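Local structure of peptidoglycan synthetase penicillin-binding protein 3 (Bifidobacterium adolescentis, 4YE5) at residues T27-R32 / A142-E147; V47-I52 / K120-P125; A293-L298 / S459-A464; S416-K421 / R451-S456. The protein probably binds penicillin and, as in related class B penicillin-binding proteins, probably cross-links peptidoglycan through a C-terminal transpeptidase domain. One frame throughout, in Å; residues are numbered along the deposited sequence.

Contact 1: T27-R32 / A142-E147; sequences TLKARR and AELSNE
Leu144 lays its CD2 methyl against three successive residues of 27-32, with Lys29 CG at 3.8 Å, Arg31 CG at 3.8 Å and the carbonyl oxygen Ala30 O at 3.7 Å. This is where the border strands of two small antiparallel sheets in the dimerisation domain face each other, 23-28 from one and 140-144 from the other. They do not pair directly; two waters bridge them. One water donates to both Thr27 O and Ala142 O. A second donates to Ala142 O and accepts from Leu144 N, with a weak bond from Lys29 N. At the end of its strand, Leu144 meets the side chains of Lys29 and Arg31 roughly crosswise. Lys29 holds CG anti to its backbone N (chi1 173°) and then runs extended, which carries CE over to Asn146, 3.4 Å from OD1. Its ammonium group goes on to bond Asp166 O, while Asn146 ND2 bonds weakly to Ala165 O. Around Asn146 the chain makes an ST turn, in which Ser145 OG accepts from Glu147 N at 3.2 Å, nearly straight at 176°.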
# COMPACT_ATOMS: atom_id res chain seq x y z
N THR A 27 -10.53 -24.29 -20.25
CA THR A 27 -9.92 -23.66 -19.07
C THR A 27 -10.94 -23.47 -17.95
O THR A 27 -12.03 -22.94 -18.17
CB THR A 27 -9.35 -22.29 -19.44
OG1 THR A 27 -8.44 -22.46 -20.53
CG2 THR A 27 -8.64 -21.64 -18.24
N LEU A 28 -10.59 -23.93 -16.76
CA LEU A 28 -11.39 -23.65 -15.58
C LEU A 28 -10.72 -22.48 -14.86
O LEU A 28 -9.72 -22.66 -14.17
CB LEU A 28 -11.44 -24.88 -14.68
CG LEU A 28 -11.90 -26.16 -15.41
CD1 LEU A 28 -11.87 -27.32 -14.45
CD2 LEU A 28 -13.30 -25.97 -15.97
N LYS A 29 -11.23 -21.27 -15.05
CA LYS A 29 -10.55 -20.10 -14.51
C LYS A 29 -10.68 -20.00 -12.99
O LYS A 29 -11.78 -20.11 -12.46
CB LYS A 29 -11.04 -18.81 -15.19
CG LYS A 29 -10.46 -17.57 -14.51
CD LYS A 29 -10.28 -16.40 -15.45
CE LYS A 29 -9.43 -15.32 -14.79
NZ LYS A 29 -8.70 -14.53 -15.83
N ALA A 30 -9.56 -19.82 -12.30
CA ALA A 30 -9.58 -19.57 -10.86
C ALA A 30 -10.28 -18.24 -10.56
O ALA A 30 -10.12 -17.27 -11.30
CB ALA A 30 -8.14 -19.53 -10.30
N ARG A 31 -11.07 -18.21 -9.48
CA ARG A 31 -11.72 -16.96 -9.05
C ARG A 31 -10.76 -16.13 -8.20
O ARG A 31 -10.03 -16.65 -7.34
CB ARG A 31 -13.00 -17.25 -8.26
CG ARG A 31 -13.97 -18.17 -9.02
CD ARG A 31 -15.12 -18.63 -8.13
NE ARG A 31 -15.84 -17.50 -7.54
CZ ARG A 31 -16.59 -17.57 -6.45
NH1 ARG A 31 -16.73 -18.73 -5.81
NH2 ARG A 31 -17.21 -16.49 -5.99
N ARG A 32 -10.77 -14.82 -8.43
CA ARG A 32 -9.85 -13.93 -7.73
C ARG A 32 -10.20 -13.80 -6.25
O ARG A 32 -11.36 -13.66 -5.88
CB ARG A 32 -9.85 -12.57 -8.41
CG ARG A 32 -8.69 -11.67 -7.95
CD ARG A 32 -8.60 -10.43 -8.81
NE ARG A 32 -7.43 -9.63 -8.43
CZ ARG A 32 -6.20 -9.88 -8.85
NH1 ARG A 32 -5.97 -10.92 -9.66
NH2 ARG A 32 -5.20 -9.10 -8.45
N ALA A 142 -18.24 -22.50 -19.88
CA ALA A 142 -18.46 -21.26 -19.17
C ALA A 142 -17.17 -20.45 -19.05
O ALA A 142 -16.13 -20.99 -18.66
CB ALA A 142 -19.01 -21.56 -17.79
N GLU A 143 -17.23 -19.17 -19.38
CA GLU A 143 -16.08 -18.28 -19.17
C GLU A 143 -16.37 -17.32 -18.02
O GLU A 143 -17.28 -16.51 -18.09
CB GLU A 143 -15.72 -17.51 -20.46
CG GLU A 143 -14.78 -18.30 -21.38
CD GLU A 143 -14.45 -17.58 -22.70
OE1 GLU A 143 -15.08 -16.54 -23.01
OE2 GLU A 143 -13.55 -18.08 -23.43
N LEU A 144 -15.59 -17.44 -16.95
CA LEU A 144 -15.75 -16.62 -15.75
C LEU A 144 -15.49 -15.14 -16.03
O LEU A 144 -14.47 -14.79 -16.63
CB LEU A 144 -14.82 -17.12 -14.65
CG LEU A 144 -14.74 -16.26 -13.39
CD1 LEU A 144 -16.03 -16.36 -12.60
CD2 LEU A 144 -13.53 -16.67 -12.53
N SER A 145 -16.41 -14.27 -15.63
CA SER A 145 -16.26 -12.84 -15.88
C SER A 145 -15.29 -12.26 -14.85
O SER A 145 -15.05 -12.86 -13.80
CB SER A 145 -17.60 -12.09 -15.75
OG SER A 145 -17.43 -11.03 -14.78
N ASN A 146 -14.74 -11.09 -15.14
CA ASN A 146 -13.71 -10.55 -14.24
C ASN A 146 -14.05 -9.23 -13.58
O ASN A 146 -13.15 -8.50 -13.14
CB ASN A 146 -12.37 -10.42 -14.97
CG ASN A 146 -11.85 -11.76 -15.42
OD1 ASN A 146 -11.38 -12.56 -14.62
ND2 ASN A 146 -11.93 -12.01 -16.72
N GLU A 147 -15.34 -8.93 -13.50
CA GLU A 147 -15.78 -7.72 -12.82
C GLU A 147 -15.23 -7.67 -11.38
O GLU A 147 -15.34 -8.64 -10.63
CB GLU A 147 -17.30 -7.62 -12.81
CG GLU A 147 -17.79 -6.27 -12.24
CD GLU A 147 -19.31 -6.11 -12.34
OE1 GLU A 147 -20.04 -7.12 -12.24
OE2 GLU A 147 -19.76 -4.95 -12.50
O HOH W 1 -14.87 -23.05 -17.78
O HOH W 2 -13.91 -20.09 -16.66

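Contact 2: V47-I52 / K120-P125; sequences VERYTI and KKDVTP
A G1 beta bulge joins the two segments: Asp122 and Val123 both sit opposite Tyr50, and Asp122 takes the left-handed backbone conformation (phi 58°) that such a bulge calls for. Val123 N donates to Tyr50 O at 2.9 Å and Val123 O accepts from Tyr50 N at 3.0 Å, whereas Asp122 N, though close to Tyr50 O, has a poor angle. Beyond the bulge, Ile52 N reaches Lys120 O at 2.8 Å, and the return bond from Lys120 N to Ile52 O is weak. These bonds tie edge strand 117-123 to 50-54, the central strand of a three-stranded antiparallel sheet in the dimerisation domain. On the face shared by Tyr50, Ile52 and Val123, Ile52 CG1 presses against Val123 CG2 at 3.6 Å, the two side chains meeting nearly at right angles. Bends at chi2 (-65°) and chi3 (-77°) turn the Arg49 chain toward Asp122 and bring NE within 3.1 Å of Asp122 OD1, a salt bridge whose hydrogen bond is weak. Thr124 CG2 lies over one face of that guanidinium, while Thr124 OG1 caps the following helix by accepting from Val127 N. Next to it, Pro125 CG packs 3.4 Å from Glu48 CD. The carboxylate beside this proline is gripped from two directions: Tyr50 OH donates to Glu48 OE2 at 2.6 Å on the anti side, and Arg31 forms a salt bridge with OE1.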
# COMPACT_ATOMS: atom_id res chain seq x y z
N VAL A 47 -17.06 -10.52 -8.84
CA VAL A 47 -18.42 -11.03 -9.01
C VAL A 47 -18.36 -12.32 -9.81
O VAL A 47 -17.86 -12.33 -10.93
CB VAL A 47 -19.27 -10.02 -9.83
CG1 VAL A 47 -20.74 -10.43 -9.81
CG2 VAL A 47 -19.09 -8.60 -9.28
N GLU A 48 -18.85 -13.41 -9.23
CA GLU A 48 -18.87 -14.68 -9.96
C GLU A 48 -20.05 -14.76 -10.93
O GLU A 48 -21.15 -15.13 -10.53
CB GLU A 48 -18.89 -15.88 -9.01
CG GLU A 48 -18.65 -17.20 -9.75
CD GLU A 48 -18.99 -18.44 -8.92
OE1 GLU A 48 -19.24 -18.29 -7.71
OE2 GLU A 48 -19.00 -19.56 -9.48
N ARG A 49 -19.81 -14.40 -12.19
CA ARG A 49 -20.78 -14.57 -13.27
C ARG A 49 -20.04 -15.21 -14.44
O ARG A 49 -18.80 -15.23 -14.46
CB ARG A 49 -21.37 -13.23 -13.71
CG ARG A 49 -21.90 -12.37 -12.57
CD ARG A 49 -23.08 -13.01 -11.86
NE ARG A 49 -24.31 -12.86 -12.64
CZ ARG A 49 -25.52 -12.74 -12.10
NH1 ARG A 49 -25.67 -12.75 -10.78
NH2 ARG A 49 -26.58 -12.61 -12.89
N TYR A 50 -20.78 -15.69 -15.43
CA TYR A 50 -20.19 -16.45 -16.53
C TYR A 50 -20.73 -16.05 -17.89
O TYR A 50 -21.89 -15.68 -18.03
CB TYR A 50 -20.41 -17.94 -16.32
CG TYR A 50 -19.72 -18.47 -15.10
CD1 TYR A 50 -18.39 -18.87 -15.16
CD2 TYR A 50 -20.38 -18.57 -13.88
CE1 TYR A 50 -17.74 -19.35 -14.05
CE2 TYR A 50 -19.72 -19.05 -12.75
CZ TYR A 50 -18.40 -19.44 -12.84
OH TYR A 50 -17.72 -19.94 -11.74
N THR A 51 -19.88 -16.13 -18.90
CA THR A 51 -20.39 -16.11 -20.26
C THR A 51 -20.43 -17.56 -20.76
O THR A 51 -19.44 -18.29 -20.63
CB THR A 51 -19.51 -15.24 -21.19
OG1 THR A 51 -19.44 -13.92 -20.65
CG2 THR A 51 -20.13 -15.17 -22.56
N ILE A 52 -21.57 -17.98 -21.29
CA ILE A 52 -21.71 -19.34 -21.80
C ILE A 52 -21.37 -19.35 -23.28
O ILE A 52 -21.98 -18.62 -24.08
CB ILE A 52 -23.13 -19.91 -21.57
CG1 ILE A 52 -23.45 -19.93 -20.06
CG2 ILE A 52 -23.27 -21.32 -22.19
CD1 ILE A 52 -22.40 -20.66 -19.22
N LYS A 120 -24.87 -16.92 -24.25
CA LYS A 120 -25.49 -16.05 -23.24
C LYS A 120 -24.45 -15.44 -22.32
O LYS A 120 -23.52 -16.12 -21.88
CB LYS A 120 -26.53 -16.82 -22.42
CG LYS A 120 -27.44 -15.90 -21.63
CD LYS A 120 -28.54 -16.65 -20.92
CE LYS A 120 -29.42 -15.68 -20.14
NZ LYS A 120 -30.53 -16.38 -19.44
N LYS A 121 -24.63 -14.15 -22.04
CA LYS A 121 -23.73 -13.41 -21.15
C LYS A 121 -24.33 -13.35 -19.75
O LYS A 121 -25.54 -13.50 -19.59
CB LYS A 121 -23.56 -11.98 -21.66
CG LYS A 121 -22.99 -11.86 -23.06
CD LYS A 121 -22.74 -10.40 -23.42
CE LYS A 121 -22.37 -10.26 -24.89
NZ LYS A 121 -22.11 -8.83 -25.23
N ASP A 122 -23.48 -13.12 -18.76
CA ASP A 122 -23.93 -12.77 -17.41
C ASP A 122 -24.85 -13.82 -16.75
O ASP A 122 -25.85 -13.48 -16.11
CB ASP A 122 -24.61 -11.40 -17.46
CG ASP A 122 -24.96 -10.86 -16.09
OD1 ASP A 122 -24.14 -11.02 -15.17
OD2 ASP A 122 -26.07 -10.32 -15.94
N VAL A 123 -24.53 -15.11 -16.90
CA VAL A 123 -25.32 -16.14 -16.23
C VAL A 123 -24.75 -16.46 -14.84
O VAL A 123 -23.56 -16.22 -14.56
CB VAL A 123 -25.45 -17.45 -17.07
CG1 VAL A 123 -25.68 -17.13 -18.56
CG2 VAL A 123 -24.24 -18.31 -16.90
N THR A 124 -25.60 -16.99 -13.97
CA THR A 124 -25.23 -17.28 -12.59
C THR A 124 -24.47 -18.58 -12.45
O THR A 124 -24.53 -19.45 -13.32
CB THR A 124 -26.48 -17.40 -11.72
OG1 THR A 124 -27.28 -18.48 -12.21
CG2 THR A 124 -27.30 -16.10 -11.76
N PRO A 125 -23.74 -18.72 -11.33
CA PRO A 125 -23.08 -19.98 -10.99
C PRO A 125 -24.04 -21.17 -11.00
O PRO A 125 -23.65 -22.25 -11.42
CB PRO A 125 -22.56 -19.73 -9.57
CG PRO A 125 -22.33 -18.24 -9.52
CD PRO A 125 -23.38 -17.63 -10.39

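Contact 3: A293-L298 / S459-A464; sequences AMSGML and SQMLNA
Met461 makes the tight part of this contact, its side chain curled into the notch between Met294, Ser295 and Leu298 on the facing helix. Bends at chi2 (-56°) and chi3 fold the chain back, leaving the selenium, SE in this selenomethionine model, between two neighbours one helical turn apart: Leu298 CD1 at 3.6 Å and Met294 CG at 3.7 Å. Met461 CE tucks in against Met294, 4.0 Å from Met294 SE. Nearer the backbone, Met461 CG lies 3.4 Å from Ser295 OG, a hydroxyl already engaged with Val291 O of its own helix. The helices 290-299 and 455-470 belong to the transpeptidase domain and run roughly antiparallel, 137° apart, with local axes 10.5 Å from each other. What is probably the SxxK motif of the penicillin-binding fold (Ser287, Lys290) lies at the start of the first helix, and Met294 is near it without touching. Leu335 and Leu339 of helix 335-340 pack onto Met294, and Ile418 of helix 408-419 onto Met461, so this part is well buried. The other side is looser. Gln460, partly exposed, runs out extended, and its nearest approach is OE1 to Leu298 CD1 at 4.1 Å.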
# COMPACT_ATOMS: atom_id res chain seq x y z
N ALA A 293 21.10 12.45 12.28
CA ALA A 293 22.52 12.80 12.44
C ALA A 293 22.91 12.92 13.92
O ALA A 293 24.01 12.49 14.33
CB ALA A 293 22.88 14.10 11.69
N MSE A 294 22.03 13.52 14.70
CA MSE A 294 22.28 13.74 16.13
C MSE A 294 22.28 12.43 16.90
O MSE A 294 23.07 12.25 17.83
CB MSE A 294 21.21 14.66 16.75
CG MSE A 294 21.50 15.03 18.21
SE MSE A 294 20.23 16.31 18.98
CE MSE A 294 20.66 17.83 17.87
N SER A 295 21.36 11.54 16.54
CA SER A 295 21.38 10.20 17.11
C SER A 295 22.77 9.58 16.94
O SER A 295 23.31 8.95 17.87
CB SER A 295 20.31 9.31 16.46
OG SER A 295 19.02 9.74 16.84
N GLY A 296 23.35 9.78 15.75
CA GLY A 296 24.69 9.30 15.45
C GLY A 296 25.75 9.92 16.37
O GLY A 296 26.63 9.23 16.89
N MSE A 297 25.64 11.23 16.59
CA MSE A 297 26.59 11.94 17.45
C MSE A 297 26.58 11.41 18.87
O MSE A 297 27.64 11.25 19.49
CB MSE A 297 26.27 13.44 17.49
CG MSE A 297 26.44 14.13 16.17
SE MSE A 297 25.86 15.95 16.32
CE MSE A 297 25.87 16.38 14.42
N LEU A 298 25.39 11.15 19.39
CA LEU A 298 25.26 10.61 20.74
C LEU A 298 25.81 9.20 20.78
O LEU A 298 26.59 8.87 21.65
CB LEU A 298 23.81 10.60 21.19
CG LEU A 298 23.16 11.99 21.27
CD1 LEU A 298 21.69 11.81 21.63
CD2 LEU A 298 23.86 12.85 22.32
N SER A 459 16.16 7.08 24.05
CA SER A 459 15.43 7.77 25.11
C SER A 459 15.77 9.25 25.15
O SER A 459 14.89 10.08 25.37
CB SER A 459 15.76 7.18 26.49
OG SER A 459 15.11 5.94 26.62
N GLN A 460 17.05 9.57 25.00
CA GLN A 460 17.49 10.97 25.06
C GLN A 460 16.98 11.75 23.86
O GLN A 460 16.62 12.93 23.98
CB GLN A 460 19.02 11.04 25.15
CG GLN A 460 19.53 10.49 26.48
CD GLN A 460 21.05 10.32 26.53
OE1 GLN A 460 21.76 10.54 25.55
NE2 GLN A 460 21.55 9.91 27.68
N MSE A 461 16.94 11.11 22.69
CA MSE A 461 16.43 11.75 21.48
C MSE A 461 14.90 11.95 21.56
O MSE A 461 14.37 12.94 21.10
CB MSE A 461 16.79 10.93 20.24
CG MSE A 461 18.27 10.94 19.88
SE MSE A 461 18.91 12.75 19.63
CE MSE A 461 17.73 13.31 18.20
N LEU A 462 14.20 11.00 22.15
CA LEU A 462 12.76 11.13 22.35
C LEU A 462 12.47 12.32 23.26
O LEU A 462 11.55 13.12 23.02
CB LEU A 462 12.23 9.84 23.00
CG LEU A 462 10.72 9.63 23.10
CD1 LEU A 462 10.09 9.58 21.72
CD2 LEU A 462 10.44 8.32 23.83
N ASN A 463 13.27 12.43 24.32
CA ASN A 463 13.21 13.56 25.25
C ASN A 463 13.46 14.90 24.51
O ASN A 463 12.73 15.87 24.71
CB ASN A 463 14.24 13.32 26.36
CG ASN A 463 14.14 14.33 27.50
OD1 ASN A 463 14.10 15.54 27.28
ND2 ASN A 463 14.13 13.83 28.73
N ALA A 464 14.48 14.95 23.66
CA ALA A 464 14.76 16.17 22.89
C ALA A 464 13.64 16.46 21.87
O ALA A 464 13.31 17.63 21.62
CB ALA A 464 16.12 16.07 22.19

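Contact 4: S416-K421 / R451-S456; sequences SVIANK and RVIDES
Lys421 runs out alongside Glu455, both side chains extended and pointing the same way. Its CB starts against Glu455 CG at 3.9 Å, Lys421 CG lies next to Glu455 CD, and Lys421 CD and CE pass Glu455 OE2, with CE to OE2 at 4.0 Å. At the tip Lys421 NZ stays 4.7 Å from that same Glu455 OE2, too far for a direct salt bridge. A water links the two instead, donating to Glu455 OE2 at 2.9 Å and accepting only weakly from Lys421 NZ, so the opposite charges probably attract each other across solvent. The backbone end of the lysine is held more firmly. Helix 408-419 has ended and Lys421 is in a left-handed conformation, from which its carbonyl is offered to Arg451. There Arg451 NH1 donates to Lys421 O at 2.9 Å (163° at the hydrogen) and also to Ile453 O at 3.0 Å. Both oxygens lie within about 6° of the guanidinium plane, so one nitrogen pins the end of one segment to the turn of the other. The C-terminal end of helix 408-419 meets the lead-in of helix 455-470 here, in the transpeptidase domain, and Val452 also shares a backbone bond with Gly422. Inside, away from the charged side chains, Val417 CG1 meets Val452 CB at 3.8 Å with the two side chains nearly perpendicular. Ile418 and Ile453 touch through their CD1 methyls, also 3.8 Å apart, and Ser295 of helix 290-299 packs against both isoleucines.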
# COMPACT_ATOMS: atom_id res chain seq x y z
N SER A 416 10.35 6.13 13.74
CA SER A 416 9.88 5.03 14.58
C SER A 416 11.03 4.46 15.41
O SER A 416 10.83 3.96 16.53
CB SER A 416 9.27 3.90 13.75
OG SER A 416 10.28 3.01 13.31
N VAL A 417 12.25 4.53 14.87
CA VAL A 417 13.42 3.99 15.59
C VAL A 417 13.56 4.65 16.97
O VAL A 417 13.85 3.98 17.96
CB VAL A 417 14.75 4.23 14.81
CG1 VAL A 417 15.97 3.93 15.69
CG2 VAL A 417 14.78 3.38 13.56
N ILE A 418 13.35 5.97 17.02
CA ILE A 418 13.41 6.69 18.29
C ILE A 418 12.26 6.30 19.23
O ILE A 418 12.39 6.30 20.46
CB ILE A 418 13.34 8.23 18.08
CG1 ILE A 418 14.34 8.70 17.01
CG2 ILE A 418 13.53 8.97 19.38
CD1 ILE A 418 15.77 8.24 17.22
N ALA A 419 11.11 6.02 18.65
CA ALA A 419 9.92 5.61 19.42
C ALA A 419 10.02 4.19 19.94
O ALA A 419 9.39 3.84 20.95
CB ALA A 419 8.65 5.74 18.52
N ASN A 420 10.77 3.36 19.22
CA ASN A 420 10.81 1.93 19.49
C ASN A 420 12.14 1.49 20.14
O ASN A 420 12.70 0.44 19.81
CB ASN A 420 10.57 1.15 18.18
CG ASN A 420 10.17 -0.29 18.43
OD1 ASN A 420 9.51 -0.59 19.41
ND2 ASN A 420 10.59 -1.19 17.55
N LYS A 421 12.65 2.33 21.03
CA LYS A 421 13.82 1.98 21.85
C LYS A 421 15.09 1.73 21.03
O LYS A 421 15.97 0.98 21.45
CB LYS A 421 13.51 0.76 22.74
CG LYS A 421 12.40 1.03 23.76
CD LYS A 421 11.91 -0.24 24.41
CE LYS A 421 11.09 0.08 25.65
NZ LYS A 421 10.56 -1.17 26.26
N ARG A 451 19.12 -3.27 15.58
CA ARG A 451 19.35 -2.15 16.48
C ARG A 451 20.10 -1.05 15.74
O ARG A 451 21.20 -1.29 15.22
CB ARG A 451 20.15 -2.56 17.73
CG ARG A 451 20.51 -1.35 18.63
CD ARG A 451 20.77 -1.75 20.10
NE ARG A 451 19.63 -2.47 20.67
CZ ARG A 451 18.50 -1.90 21.08
NH1 ARG A 451 18.34 -0.58 20.99
NH2 ARG A 451 17.53 -2.65 21.57
N VAL A 452 19.53 0.15 15.71
CA VAL A 452 20.17 1.29 15.05
C VAL A 452 21.04 2.08 16.04
O VAL A 452 22.16 2.48 15.71
CB VAL A 452 19.12 2.23 14.39
CG1 VAL A 452 19.81 3.43 13.75
CG2 VAL A 452 18.30 1.46 13.34
N ILE A 453 20.52 2.28 17.25
CA ILE A 453 21.20 3.02 18.31
C ILE A 453 20.85 2.37 19.65
O ILE A 453 19.86 1.63 19.76
CB ILE A 453 20.73 4.51 18.39
CG1 ILE A 453 19.20 4.58 18.31
CG2 ILE A 453 21.36 5.35 17.26
CD1 ILE A 453 18.63 6.00 18.41
N ASP A 454 21.65 2.67 20.68
CA ASP A 454 21.35 2.19 22.02
C ASP A 454 19.99 2.70 22.47
O ASP A 454 19.58 3.81 22.09
CB ASP A 454 22.42 2.65 23.02
CG ASP A 454 23.78 2.02 22.78
OD1 ASP A 454 23.93 1.16 21.88
OD2 ASP A 454 24.70 2.37 23.54
N GLU A 455 19.30 1.91 23.29
CA GLU A 455 18.03 2.33 23.89
C GLU A 455 18.17 3.63 24.70
O GLU A 455 17.28 4.49 24.69
CB GLU A 455 17.47 1.20 24.77
CG GLU A 455 16.15 1.55 25.46
CD GLU A 455 15.52 0.36 26.18
OE1 GLU A 455 15.78 -0.81 25.80
OE2 GLU A 455 14.79 0.60 27.16
N SER A 456 19.29 3.79 25.37
CA SER A 456 19.49 5.00 26.15
C SER A 456 19.61 6.23 25.21
O SER A 456 19.14 7.32 25.52
CB SER A 456 20.70 4.84 27.06
OG SER A 456 21.87 4.57 26.30
O HOH W 3 13.69 -2.12 27.43

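The four contacts form two pairs on opposite sides of the chain's centre. Contacts 1 and 2, centres 9 Å apart, share one sheet of the dimerisation domain: strand 50-54 lies between 117-123 and 140-144, and Glu143 N probably donates to Thr51 O at 2.7 Å. Contacts 3 and 4, also 9 Å apart, share helix 455-470 in the transpeptidase domain. Ile418 of contact 4 joins them, its CD1 reaching Ser295 OG of contact 3 at 3.6 Å. In contact 3, Met294 lies near, without touching, the residues of what is probably the SxxK motif of the active site. Between the pairs, the centres of contacts 1 and 3 are about 56 Å apart, those of 2 and 4 about 55 Å.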